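Cell wall surface anchor protein (Streptococcus agalactiae, PDB 4Z1P) is a cell-wall-anchored surface adhesin of the antigen I/II family, probably helping the bacterium attach to host or other surfaces. Local coordinates at residues 34-39 and 158-163; 56-61 and 115-120; 70-75 and 138-143. One frame throughout, in Å; residues are numbered along the deposited sequence.

All three contacts lie in one domain, built from a four-stranded and a five-stranded antiparallel sheet. Contact 2 pairs neighbouring strands of the five-stranded sheet and contact 3 pairs neighbours in the four-stranded one, whereas contact 1 joins the two sheets. Contacts 1 and 2 are buried; contact 3 has one face in the core and one at the surface. Their chemistry follows: aromatic and aliphatic packing beside main-chain bonds in contact 2, a buried amide and carboxylate network in contact 1, and bridging waters on the outer face of contact 3. Tyr-139 of contact 3 ties them together, its hydroxyl bonded to Gln-36 of contact 1 and its ring stacked on Phe-57 of contact 2.

Contact 1: residues 34-39 and 158-163; sequences AKQNFS and VAQIDF
Gln-160 reaches across to the backbone of Asn-37 and holds it with both ends of its amide. Gln-160 OE1 takes the N-H of Asn-37 at 2.9 Å, in the carbonyl plane and on a lone pair, while NE2 donates a hydrogen bond to Asn-37 O at 3.0 Å, that oxygen lying 26° out of the amide plane. The side chain starts with CG wedged between the backbone N and carbonyl carbon (chi1 76°) and then runs extended, which carries the amide over to Asn-37. Gln-160 NE2 also donates, almost straight, to the syn lone pair of Asp-162 OD1 at 2.9 Å. This is a bridge between the two sheets of a β-sandwich: strands 29-36 and 153-162 belong to different sheets and run nearly parallel here, 8.1 Å apart. Asp-162 OD1 also sits at the edge of the Phe-38 ring, 3.6 Å from CE1, and a water that accepts from Gln-36 NE2 lies 2.7 Å from this OD1 and probably donates to it. Tyr-41 holds the other carboxylate oxygen. Gln-36, fully extended, passes its CG 3.8 Å from Gln-160 NE2, the two amide planes 78° apart; its OE1 is bonded to Tyr-139. Further back between the sheets, Ala-34 CB meets Val-158 CG1 at 4.1 Å.

Contact 2: residues 56-61 and 115-120; sequences AFVDQP and FYMWTA
The Trp-118 indole turns its benzo edge toward strand 56-61: CE3 comes to the edge of the Phe-57 ring, 4.1 Å from Phe-57 CD2, and CZ3 lies 4.0 Å from Asp-59 CB. With CG anti to its own carbonyl carbon (chi1 -71°), the indole reaches along the strand past Phe-57 to Asp-59. Ring faces are used by other strands: Tyr-139 stacks on Phe-57, and His-89 stacks on Tyr-116. Tyr-139 also meets Trp-118, with the planes at about 60°. Tyr-116 works by its edge here, CE1 touching Pro-61 CG at 4.0 Å, with Asp-59 O in its ring plane.

Beneath these side chains the strands pair as antiparallel neighbours in the five-stranded sheet of the domain, strand 55-61 lying between 115-120 and 153-162. Phe-57 with Trp-118 and Asp-59 with Tyr-116 are the hydrogen-bonded pairs, each closed by two N-H to C=O bonds; the one from Tyr-116 N to Asp-59 O is practically straight at 179°. CA-H groups of Ala-56, Val-58 and Met-117 add contacts to the carbonyls, the shortest from Met-117 CA to Phe-57 O at 3.1 Å.

Across the sheet from the indole lie Ala-56, Val-58, Met-117 and Thr-119. Val-58 splits its branches: CG1 approaches Phe-115 CD2 obliquely at 3.8 Å, and CG2 lies 3.9 Å from Met-117 CG. Ala-56 CB meets the methyl of Thr-119, CG2, at 3.9 Å. On the side of the sheet that carries Trp-118, the buried carboxylate of Asp-59 is held through OD2 by Asn-156 ND2 of strand 153-162.

Contact 3: residues 70-75 and 138-143; sequences VKSIKA and TYNLSF
Ile-73 lays its CG2 methyl over the centre of the Tyr-139 ring, 3.8 Å from the centroid and only 13° off the normal, a CH-pi contact. The branch that does this stands anti to the Ile-73 backbone N, while CD1, at the end of the other branch, comes down to 3.7 Å from Tyr-139 CE2. Next along this face, Val-70 and Leu-141 lie side by side and point the same way, with CG2 and CD2 at 3.8 Å. This is the tight side of the contact: Trp-118 of the facing sheet packs against Val-70, Ile-73 and Leu-141.

Strand 65-75 is one of the two outermost strands of the four-stranded sheet within the chain, antiparallel to 137-145, and its pairing is broken by a classic β-bulge. Lys-71 and Ser-72 both face Asn-140, whose O accepts from Lys-71 N and whose N donates to Ser-72 O. The extra residue shifts the register by one between Val-70 and Ser-72 and turns Lys-71 toward the partner strand. Regular pairing resumes past the bulge with Ile-73 opposite Tyr-139, and Lys-74 exchanges two main-chain bonds with Thr-138.

The outer face is looser and wetter. Ser-72 OG stands 3.8 Å from Asn-140 ND2, and a water to one side of the pair bridges them: it lies 2.8 Å from Ser-72 OG, accepts from Asn-140 ND2 and donates to Thr-138 O. A second water accepts a hydrogen bond from Lys-71 NZ at 2.6 Å and donates one to Asn-140 OD1, so each end of the amide is held through water. The lysine chain gets there by bending at chi3 and chi4, which brings NZ over Ser-142 CB; a long, weak ion pair with Asp-31 adds to its setting.

Contact 1: residues 34-39 and 158-163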
loop_
_atom_site.group_PDB
_atom_site.type_symbol
_atom_site.label_atom_id
_atom_site.label_comp_id
_atom_site.label_asym_id
_atom_site.label_seq_id
_atom_site.Cartn_x
_atom_site.Cartn_y
_atom_site.Cartn_z
ATOM N N ALA A 34 -14.618 -6.003 -7.726
ATOM C CA ALA A 34 -14.690 -6.362 -9.088
ATOM C C ALA A 34 -16.051 -6.776 -9.425
ATOM O O ALA A 34 -16.705 -7.510 -8.634
ATOM C CB ALA A 34 -13.756 -7.466 -9.404
ATOM N N LYS A 35 -16.473 -6.391 -10.623
ATOM C CA LYS A 35 -17.808 -6.723 -11.106
ATOM C C LYS A 35 -17.869 -7.487 -12.390
ATOM O O LYS A 35 -17.310 -7.077 -13.405
ATOM C CB LYS A 35 -18.651 -5.481 -11.291
ATOM C CG LYS A 35 -19.293 -5.008 -10.030
ATOM C CD LYS A 35 -20.364 -3.977 -10.320
ATOM C CE LYS A 35 -21.638 -4.631 -10.803
ATOM N NZ LYS A 35 -22.272 -3.688 -11.764
ATOM N N GLN A 36 -18.642 -8.551 -12.330
ATOM C CA GLN A 36 -18.914 -9.479 -13.416
ATOM C C GLN A 36 -20.320 -9.103 -13.841
ATOM O O GLN A 36 -21.327 -9.295 -13.061
ATOM C CB GLN A 36 -18.881 -10.919 -12.876
ATOM C CG GLN A 36 -19.244 -12.000 -13.893
ATOM C CD GLN A 36 -19.062 -13.392 -13.295
ATOM O OE1 GLN A 36 -19.138 -13.569 -12.083
ATOM N NE2 GLN A 36 -18.797 -14.364 -14.139
ATOM N N ASN A 37 -20.421 -8.457 -15.015
ATOM C CA ASN A 37 -21.701 -7.881 -15.469
ATOM C C ASN A 37 -22.555 -8.823 -16.272
ATOM O O ASN A 37 -22.115 -9.402 -17.247
ATOM C CB ASN A 37 -21.431 -6.594 -16.252
ATOM C CG ASN A 37 -21.021 -5.482 -15.352
ATOM O OD1 ASN A 37 -21.662 -5.209 -14.344
ATOM N ND2 ASN A 37 -19.918 -4.928 -15.602
ATOM N N PHE A 38 -23.801 -8.998 -15.819
ATOM C CA PHE A 38 -24.784 -9.812 -16.529
ATOM C C PHE A 38 -26.067 -9.039 -16.889
ATOM O O PHE A 38 -26.925 -9.628 -17.519
ATOM C CB PHE A 38 -25.192 -11.111 -15.739
ATOM C CG PHE A 38 -24.091 -12.094 -15.558
ATOM C CD1 PHE A 38 -23.362 -12.488 -16.616
ATOM C CD2 PHE A 38 -23.784 -12.643 -14.267
ATOM C CE1 PHE A 38 -22.329 -13.368 -16.503
ATOM C CE2 PHE A 38 -22.776 -13.561 -14.158
ATOM C CZ PHE A 38 -22.053 -13.929 -15.248
ATOM N N SER A 39 -26.205 -7.793 -16.481
ATOM C CA SER A 39 -27.492 -7.054 -16.674
ATOM C C SER A 39 -27.879 -6.947 -18.141
ATOM O O SER A 39 -29.076 -6.986 -18.495
ATOM C CB SER A 39 -27.436 -5.676 -16.053
ATOM O OG SER A 39 -26.424 -4.928 -16.633
ATOM N N VAL A 158 -9.237 -7.526 -14.675
ATOM C CA VAL A 158 -10.283 -8.570 -14.766
ATOM C C VAL A 158 -10.704 -8.830 -16.166
ATOM O O VAL A 158 -10.580 -7.949 -16.979
ATOM C CB VAL A 158 -11.511 -8.217 -13.934
ATOM C CG1 VAL A 158 -11.169 -8.345 -12.409
ATOM C CG2 VAL A 158 -12.044 -6.782 -14.228
ATOM N N ALA A 159 -11.291 -9.995 -16.410
ATOM C CA ALA A 159 -11.903 -10.374 -17.682
ATOM C C ALA A 159 -13.056 -11.339 -17.392
ATOM O O ALA A 159 -13.112 -11.951 -16.273
ATOM C CB ALA A 159 -10.885 -11.044 -18.603
ATOM N N GLN A 160 -14.008 -11.415 -18.310
ATOM C CA GLN A 160 -15.110 -12.326 -18.172
ATOM C C GLN A 160 -15.339 -13.027 -19.430
ATOM O O GLN A 160 -15.088 -12.456 -20.569
ATOM C CB GLN A 160 -16.368 -11.707 -17.535
ATOM C CG GLN A 160 -17.230 -10.832 -18.278
ATOM C CD GLN A 160 -18.397 -10.266 -17.423
ATOM O OE1 GLN A 160 -18.245 -9.289 -16.717
ATOM N NE2 GLN A 160 -19.533 -10.854 -17.545
ATOM N N ILE A 161 -15.842 -14.226 -19.301
ATOM C CA ILE A 161 -16.174 -15.035 -20.487
ATOM C C ILE A 161 -17.570 -15.520 -20.314
ATOM O O ILE A 161 -17.869 -16.247 -19.314
ATOM C CB ILE A 161 -15.214 -16.189 -20.686
ATOM C CG1 ILE A 161 -13.830 -15.666 -20.741
ATOM C CG2 ILE A 161 -15.596 -16.994 -21.934
ATOM C CD1 ILE A 161 -12.810 -16.790 -20.707
ATOM N N ASP A 162 -18.450 -15.024 -21.176
ATOM C CA ASP A 162 -19.870 -15.301 -21.108
ATOM C C ASP A 162 -20.210 -16.118 -22.336
ATOM O O ASP A 162 -20.046 -15.634 -23.471
ATOM C CB ASP A 162 -20.688 -14.012 -21.175
ATOM C CG ASP A 162 -20.272 -12.976 -20.185
ATOM O OD1 ASP A 162 -19.831 -13.353 -19.039
ATOM O OD2 ASP A 162 -20.341 -11.780 -20.547
ATOM N N PHE A 163 -20.746 -17.303 -22.153
ATOM C CA PHE A 163 -21.132 -18.185 -23.279
ATOM C C PHE A 163 -19.985 -18.358 -24.298
ATOM O O PHE A 163 -20.214 -18.389 -25.550
ATOM C CB PHE A 163 -22.392 -17.621 -24.035
ATOM C CG PHE A 163 -23.513 -17.068 -23.192
ATOM C CD1 PHE A 163 -24.498 -17.911 -22.674
ATOM C CD2 PHE A 163 -23.626 -15.724 -22.938
ATOM C CE1 PHE A 163 -25.553 -17.434 -21.951
ATOM C CE2 PHE A 163 -24.683 -15.221 -22.226
ATOM C CZ PHE A 163 -25.661 -16.083 -21.736
HETATM O O HOH W 1 -18.826 -14.650 -16.926
#

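Contact 2: residues 56-61 and 115-120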
loop_
_atom_site.group_PDB
_atom_site.type_symbol
_atom_site.label_atom_id
_atom_site.label_comp_id
_atom_site.label_asym_id
_atom_site.label_seq_id
_atom_site.Cartn_x
_atom_site.Cartn_y
_atom_site.Cartn_z
ATOM N N ALA A 56 -17.222 -17.636 -16.893
ATOM C CA ALA A 56 -15.950 -17.574 -16.175
ATOM C C ALA A 56 -15.585 -16.170 -15.870
ATOM O O ALA A 56 -15.915 -15.276 -16.660
ATOM C CB ALA A 56 -14.854 -18.155 -17.006
ATOM N N PHE A 57 -14.985 -15.948 -14.689
ATOM C CA PHE A 57 -14.477 -14.655 -14.287
ATOM C C PHE A 57 -13.008 -14.811 -13.942
ATOM O O PHE A 57 -12.633 -15.724 -13.173
ATOM C CB PHE A 57 -15.202 -14.179 -13.009
ATOM C CG PHE A 57 -14.934 -12.739 -12.676
ATOM C CD1 PHE A 57 -15.414 -11.750 -13.533
ATOM C CD2 PHE A 57 -14.155 -12.365 -11.571
ATOM C CE1 PHE A 57 -15.182 -10.434 -13.297
ATOM C CE2 PHE A 57 -13.870 -11.023 -11.349
ATOM C CZ PHE A 57 -14.404 -10.071 -12.209
ATOM N N VAL A 58 -12.175 -13.920 -14.481
ATOM C CA VAL A 58 -10.767 -13.982 -14.296
ATOM C C VAL A 58 -10.267 -12.785 -13.610
ATOM O O VAL A 58 -10.512 -11.676 -14.091
ATOM C CB VAL A 58 -9.982 -14.119 -15.680
ATOM C CG1 VAL A 58 -8.466 -14.025 -15.460
ATOM C CG2 VAL A 58 -10.378 -15.433 -16.344
ATOM N N ASP A 59 -9.483 -12.961 -12.540
ATOM C CA ASP A 59 -8.713 -11.845 -11.969
ATOM C C ASP A 59 -7.192 -12.069 -12.159
ATOM O O ASP A 59 -6.660 -13.133 -11.783
ATOM C CB ASP A 59 -8.999 -11.665 -10.497
ATOM C CG ASP A 59 -8.309 -10.431 -9.925
ATOM O OD1 ASP A 59 -7.030 -10.344 -9.868
ATOM O OD2 ASP A 59 -9.031 -9.520 -9.543
ATOM N N GLN A 60 -6.515 -11.119 -12.807
ATOM C CA GLN A 60 -5.104 -11.259 -13.069
ATOM C C GLN A 60 -4.360 -10.118 -12.404
ATOM O O GLN A 60 -4.336 -8.991 -12.919
ATOM C CB GLN A 60 -4.893 -11.346 -14.580
ATOM C CG GLN A 60 -3.532 -11.030 -15.218
ATOM C CD GLN A 60 -2.552 -12.074 -15.021
ATOM O OE1 GLN A 60 -2.142 -12.719 -15.963
ATOM N NE2 GLN A 60 -2.115 -12.257 -13.766
ATOM N N PRO A 61 -3.755 -10.391 -11.272
ATOM C CA PRO A 61 -2.862 -9.455 -10.591
ATOM C C PRO A 61 -1.485 -9.449 -11.288
ATOM O O PRO A 61 -1.105 -10.440 -11.906
ATOM C CB PRO A 61 -2.739 -10.045 -9.173
ATOM C CG PRO A 61 -3.195 -11.435 -9.259
ATOM C CD PRO A 61 -3.842 -11.689 -10.565
ATOM N N PHE A 115 -2.937 -16.390 -12.334
ATOM C CA PHE A 115 -4.200 -15.730 -12.171
ATOM C C PHE A 115 -5.191 -16.610 -11.435
ATOM O O PHE A 115 -4.883 -17.782 -11.127
ATOM C CB PHE A 115 -4.763 -15.332 -13.547
ATOM C CG PHE A 115 -5.053 -16.485 -14.456
ATOM C CD1 PHE A 115 -4.083 -16.968 -15.284
ATOM C CD2 PHE A 115 -6.320 -17.028 -14.576
ATOM C CE1 PHE A 115 -4.375 -17.976 -16.188
ATOM C CE2 PHE A 115 -6.612 -18.066 -15.436
ATOM C CZ PHE A 115 -5.642 -18.553 -16.263
ATOM N N TYR A 116 -6.331 -16.014 -11.100
ATOM C CA TYR A 116 -7.430 -16.671 -10.435
ATOM C C TYR A 116 -8.633 -16.645 -11.348
ATOM O O TYR A 116 -8.797 -15.712 -12.135
ATOM C CB TYR A 116 -7.792 -15.923 -9.145
ATOM C CG TYR A 116 -6.666 -15.786 -8.203
ATOM C CD1 TYR A 116 -5.716 -14.828 -8.372
ATOM C CD2 TYR A 116 -6.538 -16.680 -7.085
ATOM C CE1 TYR A 116 -4.661 -14.712 -7.456
ATOM C CE2 TYR A 116 -5.508 -16.556 -6.187
ATOM C CZ TYR A 116 -4.596 -15.574 -6.358
ATOM O OH TYR A 116 -3.559 -15.483 -5.495
ATOM N N MET A 117 -9.400 -17.728 -11.342
ATOM C CA MET A 117 -10.548 -17.812 -12.147
ATOM C C MET A 117 -11.692 -18.505 -11.447
ATOM O O MET A 117 -11.457 -19.477 -10.701
ATOM C CB MET A 117 -10.224 -18.527 -13.472
ATOM C CG MET A 117 -11.369 -18.640 -14.437
ATOM S SD MET A 117 -10.861 -19.386 -16.008
ATOM C CE MET A 117 -10.446 -20.994 -15.537
ATOM N N TRP A 118 -12.884 -17.979 -11.609
ATOM C CA TRP A 118 -14.089 -18.557 -10.974
ATOM C C TRP A 118 -15.005 -18.928 -12.090
ATOM O O TRP A 118 -15.290 -18.086 -12.955
ATOM C CB TRP A 118 -14.776 -17.512 -10.063
ATOM C CG TRP A 118 -14.050 -17.184 -8.827
ATOM C CD1 TRP A 118 -14.222 -17.783 -7.579
ATOM C CD2 TRP A 118 -12.998 -16.257 -8.666
ATOM N NE1 TRP A 118 -13.372 -17.241 -6.686
ATOM C CE2 TRP A 118 -12.579 -16.322 -7.318
ATOM C CE3 TRP A 118 -12.350 -15.394 -9.529
ATOM C CZ2 TRP A 118 -11.587 -15.516 -6.810
ATOM C CZ3 TRP A 118 -11.401 -14.554 -9.028
ATOM C CH2 TRP A 118 -10.985 -14.657 -7.684
ATOM N N THR A 119 -15.423 -20.165 -12.147
ATOM C CA THR A 119 -16.327 -20.694 -13.135
ATOM C C THR A 119 -17.602 -21.247 -12.539
ATOM O O THR A 119 -17.607 -21.854 -11.374
ATOM C CB THR A 119 -15.630 -21.863 -13.892
ATOM O OG1 THR A 119 -15.095 -22.756 -12.964
ATOM C CG2 THR A 119 -14.525 -21.353 -14.769
ATOM N N ALA A 120 -18.716 -21.060 -13.235
ATOM C CA ALA A 120 -19.941 -21.601 -12.797
ATOM C C ALA A 120 -19.932 -23.113 -12.791
ATOM O O ALA A 120 -19.685 -23.741 -13.796
ATOM C CB ALA A 120 -21.133 -21.058 -13.569
#

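Contact 3: residues 70-75 and 138-143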
loop_
_atom_site.group_PDB
_atom_site.type_symbol
_atom_site.label_atom_id
_atom_site.label_comp_id
_atom_site.label_asym_id
_atom_site.label_seq_id
_atom_site.Cartn_x
_atom_site.Cartn_y
_atom_site.Cartn_z
ATOM N N VAL A 70 -10.642 -13.800 -0.365
ATOM C CA VAL A 70 -11.915 -13.526 -0.998
ATOM C C VAL A 70 -12.859 -13.160 0.107
ATOM O O VAL A 70 -13.222 -14.021 0.919
ATOM C CB VAL A 70 -12.406 -14.736 -1.756
ATOM C CG1 VAL A 70 -13.770 -14.448 -2.308
ATOM C CG2 VAL A 70 -11.444 -15.094 -2.900
ATOM N N LYS A 71 -13.246 -11.910 0.201
ATOM C CA LYS A 71 -14.112 -11.489 1.325
ATOM C C LYS A 71 -15.566 -11.903 1.078
ATOM O O LYS A 71 -16.296 -12.256 2.012
ATOM C CB LYS A 71 -14.012 -9.974 1.560
ATOM C CG LYS A 71 -12.583 -9.551 1.881
ATOM C CD LYS A 71 -12.444 -8.230 2.645
ATOM C CE LYS A 71 -12.857 -6.949 1.912
ATOM N NZ LYS A 71 -11.889 -6.481 0.861
ATOM N N SER A 72 -16.018 -11.767 -0.150
ATOM C CA SER A 72 -17.386 -12.156 -0.547
ATOM C C SER A 72 -17.549 -12.221 -2.039
ATOM O O SER A 72 -16.820 -11.495 -2.775
ATOM C CB SER A 72 -18.474 -11.186 -0.006
ATOM O OG SER A 72 -18.233 -9.918 -0.463
ATOM N N ILE A 73 -18.471 -13.070 -2.502
ATOM C CA ILE A 73 -18.887 -13.048 -3.913
ATOM C C ILE A 73 -20.401 -13.075 -3.899
ATOM O O ILE A 73 -21.020 -14.077 -3.450
ATOM C CB ILE A 73 -18.358 -14.269 -4.719
ATOM C CG1 ILE A 73 -16.871 -14.393 -4.509
ATOM C CG2 ILE A 73 -18.714 -14.084 -6.188
ATOM C CD1 ILE A 73 -16.180 -15.576 -5.227
ATOM N N LYS A 74 -20.995 -11.955 -4.307
ATOM C CA LYS A 74 -22.457 -11.698 -4.144
ATOM C C LYS A 74 -23.120 -11.265 -5.407
ATOM O O LYS A 74 -22.560 -10.410 -6.118
ATOM C CB LYS A 74 -22.736 -10.648 -3.052
ATOM C CG LYS A 74 -22.293 -11.085 -1.593
ATOM C CD LYS A 74 -22.398 -10.000 -0.537
ATOM C CE LYS A 74 -23.845 -9.675 -0.141
ATOM N NZ LYS A 74 -23.757 -8.533 0.819
ATOM N N ALA A 75 -24.300 -11.838 -5.671
ATOM C CA ALA A 75 -25.138 -11.341 -6.734
ATOM C C ALA A 75 -25.835 -10.037 -6.302
ATOM O O ALA A 75 -25.968 -9.710 -5.086
ATOM C CB ALA A 75 -26.124 -12.383 -7.186
ATOM N N THR A 138 -20.555 -9.350 -7.711
ATOM C CA THR A 138 -19.503 -8.535 -7.188
ATOM C C THR A 138 -18.516 -9.355 -6.368
ATOM O O THR A 138 -18.924 -10.117 -5.428
ATOM C CB THR A 138 -20.044 -7.408 -6.360
ATOM O OG1 THR A 138 -20.868 -6.566 -7.181
ATOM C CG2 THR A 138 -18.908 -6.592 -5.815
ATOM N N TYR A 139 -17.243 -9.278 -6.750
ATOM C CA TYR A 139 -16.193 -9.983 -6.020
ATOM C C TYR A 139 -15.486 -8.996 -5.154
ATOM O O TYR A 139 -14.954 -7.987 -5.675
ATOM C CB TYR A 139 -15.240 -10.664 -6.997
ATOM C CG TYR A 139 -15.828 -11.711 -7.867
ATOM C CD1 TYR A 139 -16.763 -11.399 -8.850
ATOM C CD2 TYR A 139 -15.399 -12.994 -7.786
ATOM C CE1 TYR A 139 -17.231 -12.339 -9.743
ATOM C CE2 TYR A 139 -15.900 -13.986 -8.602
ATOM C CZ TYR A 139 -16.809 -13.694 -9.583
ATOM O OH TYR A 139 -17.326 -14.660 -10.399
ATOM N N ASN A 140 -15.511 -9.203 -3.824
ATOM C CA ASN A 140 -14.698 -8.378 -2.943
ATOM C C ASN A 140 -13.426 -9.128 -2.666
ATOM O O ASN A 140 -13.411 -10.165 -1.971
ATOM C CB ASN A 140 -15.393 -7.975 -1.633
ATOM C CG ASN A 140 -16.185 -6.677 -1.751
ATOM O OD1 ASN A 140 -15.730 -5.595 -1.329
ATOM N ND2 ASN A 140 -17.350 -6.771 -2.317
ATOM N N LEU A 141 -12.348 -8.588 -3.180
ATOM C CA LEU A 141 -11.063 -9.315 -3.172
ATOM C C LEU A 141 -9.989 -8.495 -2.472
ATOM O O LEU A 141 -9.772 -7.370 -2.789
ATOM C CB LEU A 141 -10.619 -9.603 -4.556
ATOM C CG LEU A 141 -11.560 -10.430 -5.435
ATOM C CD1 LEU A 141 -11.023 -10.425 -6.872
ATOM C CD2 LEU A 141 -11.771 -11.849 -4.898
ATOM N N SER A 142 -9.225 -9.081 -1.586
ATOM C CA SER A 142 -8.176 -8.335 -0.950
ATOM C C SER A 142 -6.812 -9.073 -0.988
ATOM O O SER A 142 -6.704 -10.297 -0.794
ATOM C CB SER A 142 -8.577 -7.919 0.485
ATOM O OG SER A 142 -8.089 -8.853 1.386
ATOM N N PHE A 143 -5.781 -8.305 -1.258
ATOM C CA PHE A 143 -4.404 -8.837 -1.490
ATOM C C PHE A 143 -3.446 -8.103 -0.612
ATOM O O PHE A 143 -3.616 -6.895 -0.381
ATOM C CB PHE A 143 -3.914 -8.564 -2.923
ATOM C CG PHE A 143 -4.552 -9.408 -4.009
ATOM C CD1 PHE A 143 -3.990 -10.634 -4.413
ATOM C CD2 PHE A 143 -5.685 -8.960 -4.694
ATOM C CE1 PHE A 143 -4.547 -11.337 -5.489
ATOM C CE2 PHE A 143 -6.242 -9.690 -5.726
ATOM C CZ PHE A 143 -5.665 -10.847 -6.155
HETATM O O HOH W 2 -12.890 -5.386 -1.311
HETATM O O HOH W 3 -19.176 -9.091 -2.922
HETATM O O HOH W 4 -23.293 -7.476 -7.494
#